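Local coordinates for lipoprotein LpqN (Mycobacterium tuberculosis, PDB 6E5F) that supports cell envelope biogenesis and virulence, binds a trehalose glycolipid analogue, and may link MmpL lipid transporters to periplasmic proteins, at residues 132-137 / 194-199; 144-149 / 168-173. One frame throughout, in Å; residues are numbered along the deposited sequence.

Interaction 1: 132-137 / 194-199; sequences IDPAKV and GAVFVL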
# COMPACT_ATOMS: atom_id res chain seq x y z
N ILE A 132 4.79 -3.01 -19.65
CA ILE A 132 4.56 -2.30 -18.40
C ILE A 132 5.39 -1.02 -18.41
O ILE A 132 6.60 -1.06 -18.66
CB ILE A 132 4.89 -3.19 -17.19
CG1 ILE A 132 4.67 -2.44 -15.87
CG2 ILE A 132 6.30 -3.72 -17.27
CD1 ILE A 132 3.22 -2.24 -15.54
N ASP A 133 4.74 0.11 -18.14
CA ASP A 133 5.41 1.39 -17.99
C ASP A 133 5.34 1.79 -16.52
O ASP A 133 4.24 2.04 -16.01
CB ASP A 133 4.73 2.44 -18.86
CG ASP A 133 5.36 3.82 -18.74
OD1 ASP A 133 6.26 4.01 -17.89
OD2 ASP A 133 4.95 4.73 -19.50
N PRO A 134 6.47 1.86 -15.80
CA PRO A 134 6.39 2.17 -14.37
C PRO A 134 5.72 3.50 -14.08
O PRO A 134 5.06 3.64 -13.04
CB PRO A 134 7.86 2.16 -13.91
CG PRO A 134 8.66 2.29 -15.17
CD PRO A 134 7.86 1.64 -16.25
N ALA A 135 5.84 4.47 -14.98
CA ALA A 135 5.20 5.76 -14.75
C ALA A 135 3.68 5.65 -14.78
O ALA A 135 3.00 6.40 -14.07
CB ALA A 135 5.67 6.79 -15.78
N LYS A 136 3.13 4.74 -15.58
CA LYS A 136 1.68 4.60 -15.62
C LYS A 136 1.14 3.96 -14.35
O LYS A 136 0.01 4.24 -13.95
CB LYS A 136 1.24 3.81 -16.86
CG LYS A 136 1.58 4.49 -18.19
CD LYS A 136 0.89 5.85 -18.38
CE LYS A 136 -0.53 5.71 -18.90
NZ LYS A 136 -1.11 7.04 -19.27
N VAL A 137 1.93 3.10 -13.70
CA VAL A 137 1.50 2.54 -12.42
C VAL A 137 1.27 3.66 -11.42
O VAL A 137 0.25 3.70 -10.73
CB VAL A 137 2.53 1.52 -11.90
CG1 VAL A 137 2.13 1.01 -10.52
CG2 VAL A 137 2.66 0.36 -12.88
N GLY A 194 14.24 -7.24 -15.09
CA GLY A 194 13.31 -7.53 -16.16
C GLY A 194 11.85 -7.42 -15.78
O GLY A 194 10.99 -7.99 -16.47
N ALA A 195 11.52 -6.70 -14.71
CA ALA A 195 10.15 -6.60 -14.26
C ALA A 195 9.96 -5.25 -13.60
O ALA A 195 10.92 -4.49 -13.39
CB ALA A 195 9.80 -7.73 -13.29
N VAL A 196 8.71 -4.94 -13.28
CA VAL A 196 8.38 -3.80 -12.43
C VAL A 196 7.66 -4.37 -11.23
O VAL A 196 6.55 -4.90 -11.36
CB VAL A 196 7.52 -2.76 -13.17
CG1 VAL A 196 7.12 -1.65 -12.22
CG2 VAL A 196 8.29 -2.18 -14.35
N PHE A 197 8.29 -4.29 -10.07
CA PHE A 197 7.65 -4.70 -8.83
C PHE A 197 6.86 -3.52 -8.28
O PHE A 197 7.31 -2.36 -8.36
CB PHE A 197 8.69 -5.17 -7.82
CG PHE A 197 9.37 -6.46 -8.22
CD1 PHE A 197 10.46 -6.45 -9.06
CD2 PHE A 197 8.89 -7.67 -7.76
CE1 PHE A 197 11.07 -7.64 -9.43
CE2 PHE A 197 9.50 -8.86 -8.12
CZ PHE A 197 10.59 -8.84 -8.96
N VAL A 198 5.68 -3.81 -7.75
CA VAL A 198 4.79 -2.79 -7.22
C VAL A 198 4.48 -3.16 -5.78
O VAL A 198 3.83 -4.19 -5.52
CB VAL A 198 3.50 -2.66 -8.04
CG1 VAL A 198 2.60 -1.56 -7.45
CG2 VAL A 198 3.83 -2.38 -9.51
N LEU A 199 4.93 -2.33 -4.85
CA LEU A 199 4.62 -2.49 -3.44
C LEU A 199 3.46 -1.56 -3.11
O LEU A 199 3.49 -0.39 -3.47
CB LEU A 199 5.83 -2.10 -2.59
CG LEU A 199 5.62 -2.04 -1.07
CD1 LEU A 199 5.46 -3.44 -0.50
CD2 LEU A 199 6.78 -1.30 -0.40
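No planar group meets the other segment; the nearest is the puckered ring of Pro134. Val196 CG1 lies off one of its faces, past the CB corner, 4.2 Å from Pro134 CB. The carboxylate of Asp133 does not cross the contact. It caps helix 134-140: Ala135 N donates to Asp133 OD1 at 3.0 Å, from well above the carboxylate plane.

Aliphatic branches do the remaining work. Ile132 sits just before the helix and lays its CG2 against Val196 CG2 at 3.9 Å. Ile132 CG1 also lies 3.9 Å from Val196 CB, so both branches of Ile132 bear on one valine. One turn into the helix, Val137 CG1 meets Val198 CG2 tip to tip at 3.9 Å. The CG1 of Val137 is anti to its backbone N (chi1 176°), which aims it at the strand.

Val189 of strand 179-192 touches Pro134, Val137 and Val196. Ile61 of helix 61-66 packs on Val137, and Tyr64 on Ile132. The helix start thus rests on one face of the antiparallel sheet. The chemistry is wholly apolar between the two segments, so shape and burial hold them together, while the polar cap stays on the helix.

Interaction 2: 144-149 / 168-173; sequences ELKNLP and WQLGGS. With L6T (alpha-D-glucopyranosyl 6-O-dodecyl-alpha-D-glucopyranoside), chain B.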
# COMPACT_ATOMS: atom_id res chain seq x y z
N GLU A 144 -7.87 3.38 -7.07
CA GLU A 144 -8.50 2.40 -6.19
C GLU A 144 -9.19 3.06 -5.00
O GLU A 144 -10.38 2.82 -4.75
CB GLU A 144 -7.46 1.38 -5.72
CG GLU A 144 -8.03 0.30 -4.82
CD GLU A 144 -6.98 -0.69 -4.35
OE1 GLU A 144 -7.32 -1.60 -3.56
OE2 GLU A 144 -5.81 -0.57 -4.77
N LEU A 145 -8.46 3.88 -4.25
CA LEU A 145 -9.06 4.54 -3.09
C LEU A 145 -10.20 5.46 -3.52
O LEU A 145 -11.23 5.53 -2.84
CB LEU A 145 -8.02 5.34 -2.31
CG LEU A 145 -6.87 4.60 -1.61
CD1 LEU A 145 -6.51 5.32 -0.31
CD2 LEU A 145 -7.17 3.14 -1.34
N LYS A 146 -10.04 6.16 -4.64
CA LYS A 146 -11.08 7.08 -5.08
C LYS A 146 -12.38 6.36 -5.43
O LYS A 146 -13.43 7.00 -5.47
CB LYS A 146 -10.58 7.91 -6.26
CG LYS A 146 -9.51 8.93 -5.88
CD LYS A 146 -8.92 9.62 -7.10
CE LYS A 146 -9.93 10.51 -7.80
NZ LYS A 146 -9.38 11.10 -9.06
N ASN A 147 -12.33 5.05 -5.66
CA ASN A 147 -13.52 4.26 -5.94
C ASN A 147 -14.18 3.71 -4.68
O ASN A 147 -15.24 3.08 -4.78
CB ASN A 147 -13.18 3.09 -6.87
CG ASN A 147 -12.86 3.55 -8.29
OD1 ASN A 147 -13.22 4.65 -8.70
ND2 ASN A 147 -12.18 2.69 -9.04
N LEU A 148 -13.58 3.91 -3.51
CA LEU A 148 -14.18 3.43 -2.27
C LEU A 148 -15.50 4.15 -2.02
O LEU A 148 -15.65 5.32 -2.35
CB LEU A 148 -13.23 3.69 -1.10
CG LEU A 148 -12.64 2.53 -0.30
CD1 LEU A 148 -12.62 1.21 -1.06
CD2 LEU A 148 -11.23 2.90 0.13
N PRO A 149 -16.48 3.46 -1.41
CA PRO A 149 -17.78 4.10 -1.16
C PRO A 149 -17.64 5.33 -0.28
O PRO A 149 -17.14 5.27 0.84
CB PRO A 149 -18.58 3.00 -0.44
CG PRO A 149 -17.92 1.73 -0.83
CD PRO A 149 -16.47 2.05 -0.98
N TRP A 168 3.71 6.98 -4.79
CA TRP A 168 2.53 7.83 -4.76
C TRP A 168 1.78 7.49 -3.48
O TRP A 168 1.66 6.32 -3.13
CB TRP A 168 1.61 7.57 -5.95
CG TRP A 168 0.61 8.66 -6.08
CD1 TRP A 168 -0.65 8.69 -5.56
CD2 TRP A 168 0.80 9.90 -6.76
NE1 TRP A 168 -1.26 9.89 -5.87
CE2 TRP A 168 -0.39 10.64 -6.61
CE3 TRP A 168 1.86 10.44 -7.48
CZ2 TRP A 168 -0.54 11.91 -7.16
CZ3 TRP A 168 1.71 11.70 -8.02
CH2 TRP A 168 0.51 12.42 -7.86
N GLN A 169 1.27 8.51 -2.80
CA GLN A 169 0.49 8.27 -1.60
C GLN A 169 -0.77 9.12 -1.64
O GLN A 169 -0.72 10.30 -2.00
CB GLN A 169 1.28 8.57 -0.32
CG GLN A 169 0.49 8.33 0.96
CD GLN A 169 1.37 8.25 2.19
OE1 GLN A 169 2.35 7.51 2.21
NE2 GLN A 169 1.02 9.00 3.22
N LEU A 170 -1.89 8.51 -1.28
CA LEU A 170 -3.09 9.28 -1.02
C LEU A 170 -3.81 8.68 0.17
O LEU A 170 -3.72 7.48 0.45
CB LEU A 170 -4.00 9.38 -2.24
CG LEU A 170 -4.92 8.21 -2.53
CD1 LEU A 170 -6.03 8.63 -3.50
CD2 LEU A 170 -4.15 7.02 -3.07
N GLY A 171 -4.52 9.55 0.88
CA GLY A 171 -5.29 9.14 2.03
C GLY A 171 -6.57 9.95 2.12
O GLY A 171 -6.73 10.97 1.46
N GLY A 172 -7.46 9.45 2.94
CA GLY A 172 -8.71 10.14 3.18
C GLY A 172 -9.58 9.32 4.10
O GLY A 172 -9.09 8.52 4.90
N SER A 173 -10.89 9.56 4.00
CA SER A 173 -11.86 8.86 4.81
C SER A 173 -12.91 8.23 3.91
O SER A 173 -13.15 8.69 2.80
CB SER A 173 -12.56 9.82 5.78
OG SER A 173 -11.63 10.41 6.68
C1 L6T B . -10.44 14.30 4.03
C2 L6T B . -11.45 13.56 4.89
C3 L6T B . -11.06 13.66 6.34
C4 L6T B . -9.67 13.10 6.51
C5 L6T B . -8.71 13.91 5.64
C6 L6T B . -7.24 13.44 5.85
CAA L6T B . -9.70 16.41 3.36
CAO L6T B . -11.73 17.00 2.25
CAP L6T B . -12.47 16.89 0.91
CAR L6T B . -11.56 18.46 2.63
CAT L6T B . -10.83 18.53 3.96
CAV L6T B . -9.49 17.85 3.79
CAX L6T B . -6.00 11.51 5.39
CAY L6T B . -5.19 11.05 6.64
CAZ L6T B . -4.38 9.90 6.05
CBA L6T B . -3.22 9.64 7.02
CBB L6T B . -3.00 8.14 6.77
CBC L6T B . -1.52 7.89 6.84
CBD L6T B . -1.29 6.39 6.44
CBE L6T B . 0.13 6.31 5.96
CBF L6T B . 0.24 6.04 4.41
CBG L6T B . -0.03 4.55 4.12
CBH L6T B . 0.95 3.66 4.87
CBI L6T B . 2.40 4.16 4.82
O1 L6T B . -10.44 15.70 4.37
O2 L6T B . -12.75 14.14 4.70
O3 L6T B . -11.99 12.93 7.15
O4 L6T B . -9.29 13.20 7.89
O5 L6T B . -9.11 13.76 4.26
O6 L6T B . -7.29 12.05 5.73
OAN L6T B . -10.44 16.38 2.12
OAQ L6T B . -11.67 17.46 -0.13
OAS L6T B . -12.85 19.08 2.75
OAU L6T B . -10.64 19.90 4.33
OAW L6T B . -8.78 17.88 5.04
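Helix 143-146 lies over strand 165-176, with Leu145 CA 7.8 Å from Gly171 CA, a spacing bridged by side chains. This is helix-on-sheet packing on the curled antiparallel sheet of a protein in the Mog1p/PsbP clan.

Two leucines carry the contact. Leu145 and Leu170 slide past each other in opposite directions, with Leu145 CG 3.9 Å from Leu170 CD2. Leu145 CD1 runs on to the strand backbone and stops 3.6 Å from Leu170 O. The CG of Leu170 stands between its backbone N and carbonyl carbon (chi1 81°), and both methyls reach the helix residue. Lys146 adds its aliphatic part, with Lys146 CG 4.2 Å from Leu170 CD1. Its ammonium end is held elsewhere, in a salt bridge to Asp156. Pro142 also covers Leu170, and Gln185 touches Leu145.

The other face of the same strand lines the glycolipid pocket. The extended side chain of Gln169 turns the face of its amide to the dodecyl chain, with Gln169 CD 3.3 Å from CBF of the ligand. Beyond Leu170 come Gly171 and Gly172. The bare backbone of Gly171 lets the start of the alkyl chain lie close to the strand. Gly172 makes a separate backbone contact, its CA 3.5 Å from the ether oxygen O6 of the ligand. One strand therefore faces helix leucine on one side and lipid on the other.

The sugar end is met by polar groups. Gly153 O is also hydrogen-bonded to the ligand. At the far end of the segment, Ser173 OG and the glucose hydroxyl O3 share a short hydrogen bond of 2.6 Å.

In the fold
Both contacts set a short helix on the same curled antiparallel sheet. Their centres are about 20 Å apart, and their nearest atoms about 6 Å, without touching. Helix 134-140 and helix 143-146 follow each other in the chain. The strands they meet, 195-206 and 165-176, each pair with strand 179-192, which lies between them. Along the chain, 144-149 / 168-173 is nested inside the loop closed by 132-137 / 194-199. Together the two contacts seat consecutive helices on one face of the sheet, while the glycolipid lies against the other face of strand 165-176. Interaction 2 borders the lipid pocket directly, whereas the side chain of Val198 in interaction 1 is about 13 Å from the bound glycolipid.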